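Local coordinates for putative glutathionylspermidine synthase (Methylobacillus flagellatus, PDB 3N6X), which is of unconfirmed function but, as a member of the circularly permuted ATP-grasp family, is probably an ATP-dependent ligase related to glutathionylspermidine synthase, at residues A[278-281]-A[287-290]; A[296-301]-A[307-312]. One frame throughout, in Å; residues are numbered along the deposited sequence.

Contact 1 of 2, residues A[278-281]-A[287-290]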
ATOM      1  N   ASP A 278      11.274   2.534  10.621  1.00 37.91           N
ATOM      2  CA  ASP A 278      11.249   3.912  10.106  1.00 38.05           C
ATOM      3  C   ASP A 278      12.640   4.514  10.115  1.00 41.70           C
ATOM      4  O   ASP A 278      13.445   4.178  10.990  1.00 40.81           O
ATOM      5  CB  ASP A 278      10.308   4.783  10.945  1.00 41.04           C
ATOM      6  CG  ASP A 278       8.834   4.502  10.728  1.00 62.78           C
ATOM      7  OD1 ASP A 278       8.428   4.303   9.550  1.00 65.00           O
ATOM      8  OD2 ASP A 278       8.070   4.558  11.719  1.00 72.70           O
ATOM      9  N   ASP A 279      12.926   5.430   9.152  1.00 39.62           N
ATOM     10  CA  ASP A 279      14.203   6.173   9.054  1.00 41.05           C
ATOM     11  C   ASP A 279      14.688   6.630  10.403  1.00 46.15           C
ATOM     12  O   ASP A 279      15.844   6.443  10.738  1.00 46.96           O
ATOM     13  CB  ASP A 279      14.023   7.434   8.173  1.00 44.00           C
ATOM     14  CG  ASP A 279      13.948   7.170   6.702  1.00 51.89           C
ATOM     15  OD1 ASP A 279      14.167   6.012   6.297  1.00 53.37           O
ATOM     16  OD2 ASP A 279      13.701   8.129   5.944  1.00 54.52           O
ATOM     17  N   ASP A 280      13.812   7.302  11.146  1.00 43.99           N
ATOM     18  CA  ASP A 280      14.097   7.904  12.444  1.00 44.23           C
ATOM     19  C   ASP A 280      14.755   6.963  13.431  1.00 43.78           C
ATOM     20  O   ASP A 280      15.444   7.426  14.334  1.00 43.51           O
ATOM     21  CB  ASP A 280      12.794   8.440  13.056  1.00 47.39           C
ATOM     22  CG  ASP A 280      12.463   9.842  12.651  1.00 71.59           C
ATOM     23  OD1 ASP A 280      13.404  10.624  12.401  1.00 75.17           O
ATOM     24  OD2 ASP A 280      11.261  10.191  12.659  1.00 84.21           O
ATOM     25  N   PHE A 281      14.499   5.654  13.305  1.00 37.46           N
ATOM     26  CA  PHE A 281      14.948   4.655  14.281  1.00 35.92           C
ATOM     27  C   PHE A 281      16.119   3.771  13.841  1.00 40.83           C
ATOM     28  O   PHE A 281      16.528   2.908  14.616  1.00 40.99           O
ATOM     29  CB  PHE A 281      13.766   3.775  14.690  1.00 36.84           C
ATOM     30  CG  PHE A 281      12.767   4.460  15.585  1.00 37.98           C
ATOM     31  CD1 PHE A 281      11.758   5.252  15.051  1.00 40.70           C
ATOM     32  CD2 PHE A 281      12.808   4.281  16.965  1.00 39.87           C
ATOM     33  CE1 PHE A 281      10.826   5.878  15.879  1.00 42.03           C
ATOM     34  CE2 PHE A 281      11.879   4.909  17.793  1.00 42.91           C
ATOM     35  CZ  PHE A 281      10.898   5.710  17.246  1.00 41.49           C
ATOM     36  N   PHE A 287      20.158   9.878  13.701  1.00 38.39           N
ATOM     37  CA  PHE A 287      18.760  10.248  13.873  1.00 38.36           C
ATOM     38  C   PHE A 287      18.406  10.218  15.354  1.00 43.55           C
ATOM     39  O   PHE A 287      19.197  10.718  16.145  1.00 44.48           O
ATOM     40  CB  PHE A 287      17.852   9.348  13.008  1.00 39.83           C
ATOM     41  CG  PHE A 287      18.159   9.448  11.523  1.00 41.19           C
ATOM     42  CD1 PHE A 287      18.100  10.673  10.863  1.00 44.18           C
ATOM     43  CD2 PHE A 287      18.542   8.326  10.798  1.00 43.64           C
ATOM     44  CE1 PHE A 287      18.391  10.767   9.494  1.00 45.35           C
ATOM     45  CE2 PHE A 287      18.837   8.421   9.429  1.00 46.31           C
ATOM     46  CZ  PHE A 287      18.747   9.637   8.785  1.00 44.41           C
ATOM     47  N   ARG A 288      17.240   9.636  15.740  1.00 39.77           N
ATOM     48  CA  ARG A 288      16.807   9.528  17.148  1.00 39.36           C
ATOM     49  C   ARG A 288      17.887   8.845  18.000  1.00 44.09           C
ATOM     50  O   ARG A 288      18.152   7.657  17.801  1.00 43.38           O
ATOM     51  CB  ARG A 288      15.499   8.742  17.245  1.00 38.91           C
ATOM     52  CG  ARG A 288      14.281   9.494  16.749  1.00 43.43           C
ATOM     53  CD  ARG A 288      13.070   8.599  16.814  1.00 54.33           C
ATOM     54  NE  ARG A 288      11.857   9.282  16.376  1.00 63.62           N
ATOM     55  CZ  ARG A 288      10.997   9.868  17.201  1.00 75.11           C
ATOM     56  NH1 ARG A 288      11.216   9.865  18.511  1.00 60.87           N
ATOM     57  NH2 ARG A 288       9.912  10.463  16.724  1.00 62.02           N
ATOM     58  N   PRO A 289      18.571   9.594  18.918  1.00 41.61           N
ATOM     59  CA  PRO A 289      19.692   8.985  19.675  1.00 41.57           C
ATOM     60  C   PRO A 289      19.268   7.970  20.730  1.00 46.56           C
ATOM     61  O   PRO A 289      20.103   7.207  21.223  1.00 46.49           O
ATOM     62  CB  PRO A 289      20.391  10.196  20.302  1.00 42.94           C
ATOM     63  CG  PRO A 289      19.324  11.222  20.425  1.00 46.66           C
ATOM     64  CD  PRO A 289      18.421  11.033  19.238  1.00 42.15           C
ATOM     65  N   ASP A 290      17.983   7.972  21.088  1.00 44.62           N
ATOM     66  CA  ASP A 290      17.441   7.079  22.106  1.00 45.69           C
ATOM     67  C   ASP A 290      16.994   5.744  21.526  1.00 47.20           C
ATOM     68  O   ASP A 290      16.678   4.834  22.290  1.00 45.70           O
ATOM     69  CB  ASP A 290      16.265   7.758  22.842  1.00 49.07           C
ATOM     70  CG  ASP A 290      16.690   8.791  23.870  1.00 74.31           C
ATOM     71  OD1 ASP A 290      17.789   8.622  24.473  1.00 76.88           O
ATOM     72  OD2 ASP A 290      15.913   9.746  24.107  1.00 86.07           O
TER
HETATM   73  O   HOH W   1      17.828   6.240  15.209  1.00 32.06           O

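Contact 2 of 2, residues A[296-301]-A[307-312]. With SO4 (sulfate ion), chain C.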
ATOM      1  N   PRO A 296      24.074   1.541  15.143  1.00 29.38           N
ATOM      2  CA  PRO A 296      24.929   2.747  15.130  1.00 28.22           C
ATOM      3  C   PRO A 296      25.903   2.794  13.950  1.00 32.85           C
ATOM      4  O   PRO A 296      26.622   1.829  13.696  1.00 32.69           O
ATOM      5  CB  PRO A 296      25.651   2.681  16.483  1.00 29.60           C
ATOM      6  CG  PRO A 296      24.739   1.851  17.355  1.00 33.35           C
ATOM      7  CD  PRO A 296      24.172   0.818  16.433  1.00 29.64           C
ATOM      8  N   GLY A 297      25.887   3.912  13.222  1.00 30.42           N
ATOM      9  CA  GLY A 297      26.760   4.139  12.071  1.00 29.59           C
ATOM     10  C   GLY A 297      26.230   3.621  10.747  1.00 33.37           C
ATOM     11  O   GLY A 297      26.875   3.804   9.712  1.00 33.65           O
ATOM     12  N   LEU A 298      25.043   2.987  10.758  1.00 30.47           N
ATOM     13  CA  LEU A 298      24.427   2.417   9.554  1.00 31.12           C
ATOM     14  C   LEU A 298      24.273   3.442   8.420  1.00 37.53           C
ATOM     15  O   LEU A 298      24.604   3.134   7.269  1.00 38.46           O
ATOM     16  CB  LEU A 298      23.066   1.782   9.895  1.00 31.09           C
ATOM     17  CG  LEU A 298      22.295   1.142   8.734  1.00 34.95           C
ATOM     18  CD1 LEU A 298      23.103   0.038   8.078  1.00 35.15           C
ATOM     19  CD2 LEU A 298      20.948   0.614   9.204  1.00 35.03           C
ATOM     20  N   LEU A 299      23.769   4.651   8.737  1.00 33.55           N
ATOM     21  CA  LEU A 299      23.585   5.687   7.733  1.00 34.06           C
ATOM     22  C   LEU A 299      24.883   6.033   6.995  1.00 37.36           C
ATOM     23  O   LEU A 299      24.872   6.147   5.766  1.00 36.92           O
ATOM     24  CB  LEU A 299      22.936   6.946   8.338  1.00 34.57           C
ATOM     25  CG  LEU A 299      22.641   8.075   7.329  1.00 38.78           C
ATOM     26  CD1 LEU A 299      21.580   7.642   6.288  1.00 37.30           C
ATOM     27  CD2 LEU A 299      22.246   9.341   8.041  1.00 41.07           C
ATOM     28  N   SER A 300      26.010   6.140   7.734  1.00 33.91           N
ATOM     29  CA  SER A 300      27.332   6.421   7.149  1.00 33.62           C
ATOM     30  C   SER A 300      27.780   5.337   6.137  1.00 36.75           C
ATOM     31  O   SER A 300      28.342   5.676   5.093  1.00 37.26           O
ATOM     32  CB  SER A 300      28.381   6.589   8.249  1.00 37.44           C
ATOM     33  OG  SER A 300      29.693   6.674   7.712  1.00 45.51           O
ATOM     34  N   VAL A 301      27.544   4.041   6.456  1.00 31.70           N
ATOM     35  CA  VAL A 301      27.895   2.914   5.556  1.00 31.04           C
ATOM     36  C   VAL A 301      27.072   3.009   4.249  1.00 34.52           C
ATOM     37  O   VAL A 301      27.600   2.793   3.157  1.00 34.88           O
ATOM     38  CB  VAL A 301      27.695   1.529   6.261  1.00 34.14           C
ATOM     39  CG1 VAL A 301      28.077   0.377   5.342  1.00 33.17           C
ATOM     40  CG2 VAL A 301      28.489   1.460   7.557  1.00 33.90           C
ATOM     41  N   VAL A 307      26.704  -0.627   1.914  1.00 27.31           N
ATOM     42  CA  VAL A 307      25.475  -1.405   2.099  1.00 26.33           C
ATOM     43  C   VAL A 307      24.320  -0.744   1.319  1.00 29.88           C
ATOM     44  O   VAL A 307      24.385   0.448   1.011  1.00 28.45           O
ATOM     45  CB  VAL A 307      25.124  -1.581   3.636  1.00 28.47           C
ATOM     46  CG1 VAL A 307      24.487  -0.307   4.228  1.00 27.74           C
ATOM     47  CG2 VAL A 307      24.231  -2.802   3.875  1.00 27.15           C
ATOM     48  N   THR A 308      23.270  -1.517   1.017  1.00 26.87           N
ATOM     49  CA  THR A 308      22.051  -0.998   0.407  1.00 26.55           C
ATOM     50  C   THR A 308      20.907  -1.123   1.400  1.00 30.70           C
ATOM     51  O   THR A 308      20.715  -2.194   1.976  1.00 29.93           O
ATOM     52  CB  THR A 308      21.704  -1.746  -0.891  1.00 30.06           C
ATOM     53  OG1 THR A 308      22.755  -1.564  -1.827  1.00 29.59           O
ATOM     54  CG2 THR A 308      20.386  -1.249  -1.514  1.00 27.15           C
ATOM     55  N   LEU A 309      20.143  -0.031   1.591  1.00 28.15           N
ATOM     56  CA  LEU A 309      18.921  -0.027   2.400  1.00 27.95           C
ATOM     57  C   LEU A 309      17.732   0.021   1.468  1.00 30.65           C
ATOM     58  O   LEU A 309      17.750   0.751   0.475  1.00 29.54           O
ATOM     59  CB  LEU A 309      18.886   1.172   3.376  1.00 28.48           C
ATOM     60  CG  LEU A 309      20.012   1.213   4.448  1.00 34.12           C
ATOM     61  CD1 LEU A 309      19.866   2.420   5.339  1.00 34.14           C
ATOM     62  CD2 LEU A 309      20.032  -0.053   5.285  1.00 34.95           C
ATOM     63  N   ALA A 310      16.740  -0.808   1.731  1.00 27.85           N
ATOM     64  CA  ALA A 310      15.545  -0.883   0.903  1.00 28.53           C
ATOM     65  C   ALA A 310      14.317  -0.992   1.800  1.00 31.84           C
ATOM     66  O   ALA A 310      14.243  -1.917   2.586  1.00 33.39           O
ATOM     67  CB  ALA A 310      15.630  -2.088  -0.026  1.00 29.81           C
ATOM     68  N   ASN A 311      13.393  -0.014   1.759  1.00 27.60           N
ATOM     69  CA  ASN A 311      13.467   1.173   0.891  1.00 26.36           C
ATOM     70  C   ASN A 311      14.552   2.146   1.371  1.00 29.73           C
ATOM     71  O   ASN A 311      14.993   2.082   2.527  1.00 28.44           O
ATOM     72  CB  ASN A 311      12.110   1.876   0.834  1.00 22.64           C
ATOM     73  CG  ASN A 311      11.046   1.109   0.077  1.00 36.50           C
ATOM     74  OD1 ASN A 311      11.298   0.076  -0.549  1.00 32.93           O
ATOM     75  ND2 ASN A 311       9.843   1.633   0.068  1.00 26.78           N
ATOM     76  N   ALA A 312      15.034   2.989   0.459  1.00 26.87           N
ATOM     77  CA  ALA A 312      16.047   3.987   0.757  1.00 27.01           C
ATOM     78  C   ALA A 312      15.597   4.899   1.882  1.00 33.71           C
ATOM     79  O   ALA A 312      14.394   5.043   2.119  1.00 34.22           O
ATOM     80  CB  ALA A 312      16.328   4.818  -0.486  1.00 27.34           C
TER
HETATM   81  S   SO4 C 475      29.662  10.262   6.607  1.00 82.50           S
HETATM   82  O1  SO4 C 475      28.384   9.562   6.422  1.00 86.71           O
HETATM   83  O2  SO4 C 475      30.237  10.609   5.297  1.00 87.15           O
HETATM   84  O3  SO4 C 475      29.435  11.493   7.384  1.00 88.20           O
HETATM   85  O4  SO4 C 475      30.607   9.382   7.334  1.00 88.18           O

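Contact 1 of 2, residues A[278-281]-A[287-290]
D280 and R288 meet in the connection of a beta-alpha-beta unit, within the loop that runs from strand 268-275 to helix 298-303 in this ATP-grasp protein. Hydrogen bonding closes the loop: R288 N donates to D280 O at 3.2 Å, in the carbonyl plane, with an N-H...O angle of 146°. A water reinforces the link by donating to both D280 O and R288 O, giving the D280 carbonyl two donors. The charged pairing is weaker, since D280 OD2 lies 3.9 Å from R288 NE, a long salt bridge with the two planes 79° apart; the carboxylate has a firmer partner in R128, which also makes a cation-pi contact with the F287 ring. D279 directs its OD2 to the amide of G314.

Aromatic contacts account for the rest. R288, extended from CG to NE, places its CD over one face of the F281 ring, 3.8 Å from the centroid and 17° off the normal, a CH-pi contact, with the guanidinium lying nearly parallel to the ring. With a serine in place of F281, this face would be lost and the arginine side chain would probably be freer to turn away from D280. The F287 ring approaches the backbone of the facing segment obliquely: its CD2 sits 3.3 Å from D279 O.

Contact 2 of 2, residues A[296-301]-A[307-312]
V301 and V307 bring the backbones nearest, their CA atoms 6.0 Å apart, where helix 298-303 turns back into strand 308-310; G297 is the N-cap of the helix, and the parallel pairing of 308-310 with strand 268-275 makes this the second half of a beta-alpha-beta crossover.

The side chains meet chiefly through methyl groups. V301 CG1 stands anti to its backbone N (chi1 -179°), which directs it across the valine before the strand at about a right angle, 3.8 Å from V307 CG1. That same V307 methyl also receives L298 CD1 at 4.1 Å, the two side chains again crossing nearly perpendicularly, so one branch of V307 touches residues almost one helical turn apart. L298 and L309 instead reach toward each other tip to tip, L298 CD2 to L309 CD2 at 4.1 Å, with L298 CD1 only slightly farther from the same L309 methyl. V259 and I273 of the neighbouring strands, together with Y302 of the helix, pack around this cluster, and all four touching residues are buried.

Elsewhere on the helix, S300 OG donates to O4 of a sulfate ion at 2.9 Å, an anion also bonded by R303 and probably taken from the crystallisation liquor. The helix start has its own polar support, D283 accepting from the amides of G297 and L299. Across the interface itself the side-chain chemistry is apolar, with no direct hydrogen bond between the two segments, which suggests that, beyond the connecting chain, helix and strand are held together mainly by close fit and burial of apolar surface.

Overall arrangement
Contacts 1 and 2 follow one another along the chain, 278-281 with 287-290 closing before 296-301 meets 307-312, and their centres are about 12 Å apart. Both belong to one beta-alpha-beta unit: contact 1 folds the loop leaving strand 268-275, and contact 2 sets helix 298-303 against strand 308-310, which pairs parallel with that first strand in a mixed sheet. They also touch directly, F287 CZ lying 3.6 Å from L299 CD2. A surface loop thus abuts a buried helix-strand interface, and R275, bonded to N311 and A312, ties the end of the first strand to the residues following the last, so the connection between the two strands packs as one continuous piece.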